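Local coordinates for protein kojibiose phosphorylase (PDB 6W0P) that is a glycoside phosphorylase of family 65, a carbohydrate-active enzyme with a helical central catalytic domain, at residues 421-431 against 488-499. Residues are numbered along the deposited sequence; the frame is centred on the assembly and turned at random.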
# COMPACT_ATOMS: atom_id res chain seq x y z
N THR A 421 -17.96 13.74 -9.14
CA THR A 421 -19.10 14.60 -8.70
C THR A 421 -18.62 16.06 -8.65
O THR A 421 -19.43 16.94 -8.92
CB THR A 421 -19.75 14.09 -7.43
OG1 THR A 421 -18.81 14.06 -6.35
CG2 THR A 421 -20.37 12.72 -7.64
N GLY A 422 -17.34 16.31 -8.39
CA GLY A 422 -16.79 17.68 -8.39
C GLY A 422 -16.87 18.36 -9.75
O GLY A 422 -17.23 19.57 -9.81
N VAL A 423 -16.55 17.65 -10.82
CA VAL A 423 -16.76 18.16 -12.21
C VAL A 423 -18.27 18.35 -12.44
O VAL A 423 -18.63 19.41 -12.94
CB VAL A 423 -16.07 17.29 -13.28
CG1 VAL A 423 -16.30 17.84 -14.68
CG2 VAL A 423 -14.56 17.19 -13.02
N PHE A 424 -19.13 17.42 -12.02
CA PHE A 424 -20.60 17.61 -12.15
C PHE A 424 -20.99 18.94 -11.48
O PHE A 424 -21.61 19.81 -12.14
CB PHE A 424 -21.39 16.46 -11.55
CG PHE A 424 -22.64 16.95 -10.86
CD1 PHE A 424 -23.65 17.57 -11.58
CD2 PHE A 424 -22.79 16.82 -9.50
CE1 PHE A 424 -24.76 18.09 -10.95
CE2 PHE A 424 -23.92 17.33 -8.86
CZ PHE A 424 -24.90 17.96 -9.58
N TYR A 425 -20.58 19.14 -10.23
CA TYR A 425 -20.94 20.35 -9.44
C TYR A 425 -20.39 21.63 -10.10
O TYR A 425 -21.09 22.63 -10.04
CB TYR A 425 -20.44 20.25 -8.00
CG TYR A 425 -20.97 21.36 -7.13
CD1 TYR A 425 -22.21 21.28 -6.55
CD2 TYR A 425 -20.21 22.50 -6.90
CE1 TYR A 425 -22.69 22.29 -5.74
CE2 TYR A 425 -20.69 23.53 -6.11
CZ TYR A 425 -21.94 23.43 -5.53
OH TYR A 425 -22.41 24.43 -4.72
N ALA A 426 -19.16 21.63 -10.62
CA ALA A 426 -18.59 22.78 -11.36
C ALA A 426 -19.49 23.12 -12.55
O ALA A 426 -19.82 24.31 -12.70
CB ALA A 426 -17.17 22.50 -11.80
N ILE A 427 -19.91 22.13 -13.36
CA ILE A 427 -20.80 22.38 -14.53
C ILE A 427 -22.06 23.07 -14.03
O ILE A 427 -22.40 24.16 -14.57
CB ILE A 427 -21.09 21.08 -15.30
CG1 ILE A 427 -19.86 20.58 -16.06
CG2 ILE A 427 -22.28 21.24 -16.22
CD1 ILE A 427 -19.93 19.11 -16.41
N TYR A 428 -22.72 22.47 -13.03
CA TYR A 428 -23.93 22.99 -12.34
C TYR A 428 -23.71 24.40 -11.79
O TYR A 428 -24.54 25.29 -12.03
CB TYR A 428 -24.33 22.01 -11.24
CG TYR A 428 -25.33 22.55 -10.25
CD1 TYR A 428 -26.68 22.62 -10.55
CD2 TYR A 428 -24.92 22.95 -8.99
CE1 TYR A 428 -27.60 23.12 -9.63
CE2 TYR A 428 -25.83 23.43 -8.05
CZ TYR A 428 -27.17 23.52 -8.38
OH TYR A 428 -28.03 23.99 -7.42
N HIS A 429 -22.62 24.63 -11.06
CA HIS A 429 -22.31 25.95 -10.45
C HIS A 429 -22.11 26.98 -11.56
O HIS A 429 -22.65 28.10 -11.46
CB HIS A 429 -21.11 25.81 -9.49
CG HIS A 429 -21.06 26.86 -8.43
ND1 HIS A 429 -20.03 26.92 -7.51
CD2 HIS A 429 -21.86 27.91 -8.19
CE1 HIS A 429 -20.23 27.96 -6.72
NE2 HIS A 429 -21.34 28.59 -7.12
N TYR A 430 -21.41 26.60 -12.62
CA TYR A 430 -21.10 27.45 -13.78
C TYR A 430 -22.41 27.90 -14.46
O TYR A 430 -22.58 29.11 -14.78
CB TYR A 430 -20.24 26.69 -14.78
CG TYR A 430 -19.95 27.50 -16.02
CD1 TYR A 430 -19.18 28.64 -15.92
CD2 TYR A 430 -20.47 27.15 -17.26
CE1 TYR A 430 -18.91 29.42 -17.03
CE2 TYR A 430 -20.21 27.92 -18.38
CZ TYR A 430 -19.44 29.07 -18.26
OH TYR A 430 -19.15 29.87 -19.32
N MET A 431 -23.30 26.94 -14.70
CA MET A 431 -24.60 27.18 -15.37
C MET A 431 -25.46 28.04 -14.42
O MET A 431 -26.20 28.90 -14.92
CB MET A 431 -25.31 25.87 -15.71
CG MET A 431 -24.56 25.06 -16.77
SD MET A 431 -24.46 25.92 -18.39
CE MET A 431 -26.20 25.96 -18.81
N TYR A 488 -21.93 11.84 1.48
CA TYR A 488 -21.38 12.77 0.47
C TYR A 488 -21.41 12.10 -0.91
O TYR A 488 -21.93 12.69 -1.88
CB TYR A 488 -19.96 13.21 0.79
CG TYR A 488 -19.46 14.24 -0.19
CD1 TYR A 488 -18.87 13.88 -1.38
CD2 TYR A 488 -19.68 15.59 0.05
CE1 TYR A 488 -18.43 14.83 -2.30
CE2 TYR A 488 -19.26 16.56 -0.85
CZ TYR A 488 -18.63 16.18 -2.03
OH TYR A 488 -18.28 17.16 -2.92
N THR A 489 -20.84 10.90 -1.02
CA THR A 489 -20.76 10.15 -2.30
C THR A 489 -22.17 9.95 -2.89
O THR A 489 -22.39 10.28 -4.09
CB THR A 489 -20.00 8.83 -2.07
OG1 THR A 489 -18.70 9.11 -1.54
CG2 THR A 489 -19.90 8.00 -3.32
N ASN A 490 -23.12 9.45 -2.09
CA ASN A 490 -24.46 9.06 -2.59
C ASN A 490 -25.25 10.33 -2.93
O ASN A 490 -25.88 10.37 -4.00
CB ASN A 490 -25.21 8.18 -1.58
CG ASN A 490 -24.58 6.81 -1.46
OD1 ASN A 490 -23.44 6.61 -1.87
ND2 ASN A 490 -25.30 5.87 -0.85
N PHE A 491 -25.19 11.32 -2.04
CA PHE A 491 -25.91 12.60 -2.18
C PHE A 491 -25.45 13.26 -3.48
O PHE A 491 -26.30 13.57 -4.34
CB PHE A 491 -25.67 13.49 -0.96
CG PHE A 491 -26.48 14.76 -0.94
CD1 PHE A 491 -26.00 15.92 -1.52
CD2 PHE A 491 -27.70 14.80 -0.30
CE1 PHE A 491 -26.74 17.08 -1.49
CE2 PHE A 491 -28.43 15.98 -0.24
CZ PHE A 491 -27.94 17.12 -0.83
N MET A 492 -24.14 13.44 -3.64
CA MET A 492 -23.58 14.15 -4.83
C MET A 492 -23.88 13.35 -6.12
O MET A 492 -24.11 14.01 -7.15
CB MET A 492 -22.08 14.37 -4.67
CG MET A 492 -21.74 15.33 -3.55
SD MET A 492 -22.52 16.94 -3.73
CE MET A 492 -21.53 17.60 -5.07
N ALA A 493 -23.85 12.01 -6.09
CA ALA A 493 -24.18 11.13 -7.23
C ALA A 493 -25.65 11.33 -7.61
O ALA A 493 -25.96 11.52 -8.82
CB ALA A 493 -23.90 9.69 -6.87
N LYS A 494 -26.54 11.27 -6.63
CA LYS A 494 -27.99 11.51 -6.82
C LYS A 494 -28.19 12.92 -7.41
O LYS A 494 -28.96 13.02 -8.38
CB LYS A 494 -28.74 11.32 -5.51
CG LYS A 494 -30.26 11.39 -5.63
CD LYS A 494 -31.03 11.17 -4.34
CE LYS A 494 -32.52 11.30 -4.56
NZ LYS A 494 -33.29 10.59 -3.51
N LYS A 495 -27.44 13.93 -6.94
CA LYS A 495 -27.52 15.30 -7.52
C LYS A 495 -27.05 15.28 -8.98
O LYS A 495 -27.65 15.99 -9.79
CB LYS A 495 -26.71 16.32 -6.72
CG LYS A 495 -27.35 16.77 -5.41
CD LYS A 495 -28.61 17.58 -5.61
CE LYS A 495 -28.96 18.41 -4.40
NZ LYS A 495 -30.29 19.04 -4.53
N CYS A 496 -26.02 14.51 -9.31
CA CYS A 496 -25.56 14.37 -10.71
C CYS A 496 -26.70 13.79 -11.57
O CYS A 496 -27.01 14.37 -12.63
CB CYS A 496 -24.34 13.48 -10.83
SG CYS A 496 -23.61 13.61 -12.49
N PHE A 497 -27.35 12.73 -11.09
CA PHE A 497 -28.40 12.00 -11.86
C PHE A 497 -29.56 12.95 -12.14
O PHE A 497 -30.03 12.98 -13.28
CB PHE A 497 -28.87 10.76 -11.11
CG PHE A 497 -27.83 9.68 -10.95
CD1 PHE A 497 -26.79 9.57 -11.84
CD2 PHE A 497 -27.91 8.78 -9.90
CE1 PHE A 497 -25.82 8.59 -11.68
CE2 PHE A 497 -26.95 7.80 -9.74
CZ PHE A 497 -25.92 7.69 -10.65
N GLN A 498 -29.99 13.70 -11.12
CA GLN A 498 -31.18 14.59 -11.23
C GLN A 498 -30.85 15.78 -12.14
O GLN A 498 -31.72 16.15 -12.94
CB GLN A 498 -31.64 15.02 -9.85
CG GLN A 498 -32.19 13.86 -9.03
CD GLN A 498 -32.50 14.30 -7.62
OE1 GLN A 498 -31.85 15.20 -7.08
NE2 GLN A 498 -33.50 13.68 -7.02
N TYR A 499 -29.62 16.30 -12.12
CA TYR A 499 -29.25 17.41 -13.03
C TYR A 499 -29.28 16.92 -14.49
O TYR A 499 -29.81 17.64 -15.36
CB TYR A 499 -27.90 18.02 -12.68
CG TYR A 499 -27.60 19.32 -13.40
CD1 TYR A 499 -28.49 20.39 -13.37
CD2 TYR A 499 -26.42 19.49 -14.10
CE1 TYR A 499 -28.22 21.58 -14.02
CE2 TYR A 499 -26.12 20.68 -14.75
CZ TYR A 499 -27.03 21.73 -14.71
OH TYR A 499 -26.73 22.89 -15.36
O HOH W 1 -17.50 16.16 -5.18
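Phe424 lies flat on the helix 488-499, its ring spread over the backbone of Cys496: CA of Cys496 stands 3.6 Å from the ring centroid of Phe424, almost exactly on the ring normal, a CH-pi contact. Cys496 SG, anti to its own backbone N (chi1 -168°), swings back to the root of the ring and meets Phe424 CB at 3.7 Å. The sulfur sits oblique to the ring, 4.5 Å from the Phe424 centroid, as a sulfur-aromatic contact. Met492, Lys495 and Tyr499 complete the hole that this knob fills, with Tyr499 CB 3.6 Å from Phe424 CE1. Tyr499 is in turn a knob among Phe424, Ile427, Tyr428 and Met431. Tyr428 points an edge at the Tyr499 face in a T-shaped pair, centroids 5.5 Å apart and planes at 84°, while Ile427 CG2 comes in at the Tyr499 edge. The Tyr499 OH ends 3.3 Å from Met431 CB. At the other end Thr421 CB packs on Met492 CB (3.6 Å), and the bent chain of Met492 brings CE to the ring of Tyr425, whose OH is hydrogen-bonded to Leu596 O. No direct hydrogen bond joins the two segments; a water bridging Thr421 OG1 and Tyr488 OH is a polar link between them. Lys495 sends its amine away to a salt bridge with Glu600. With axes 9.6 Å apart crossing at 47°, this is knobs-into-holes packing of two helices within the family 65 central catalytic domain, whose fold is an (α/α)6 barrel.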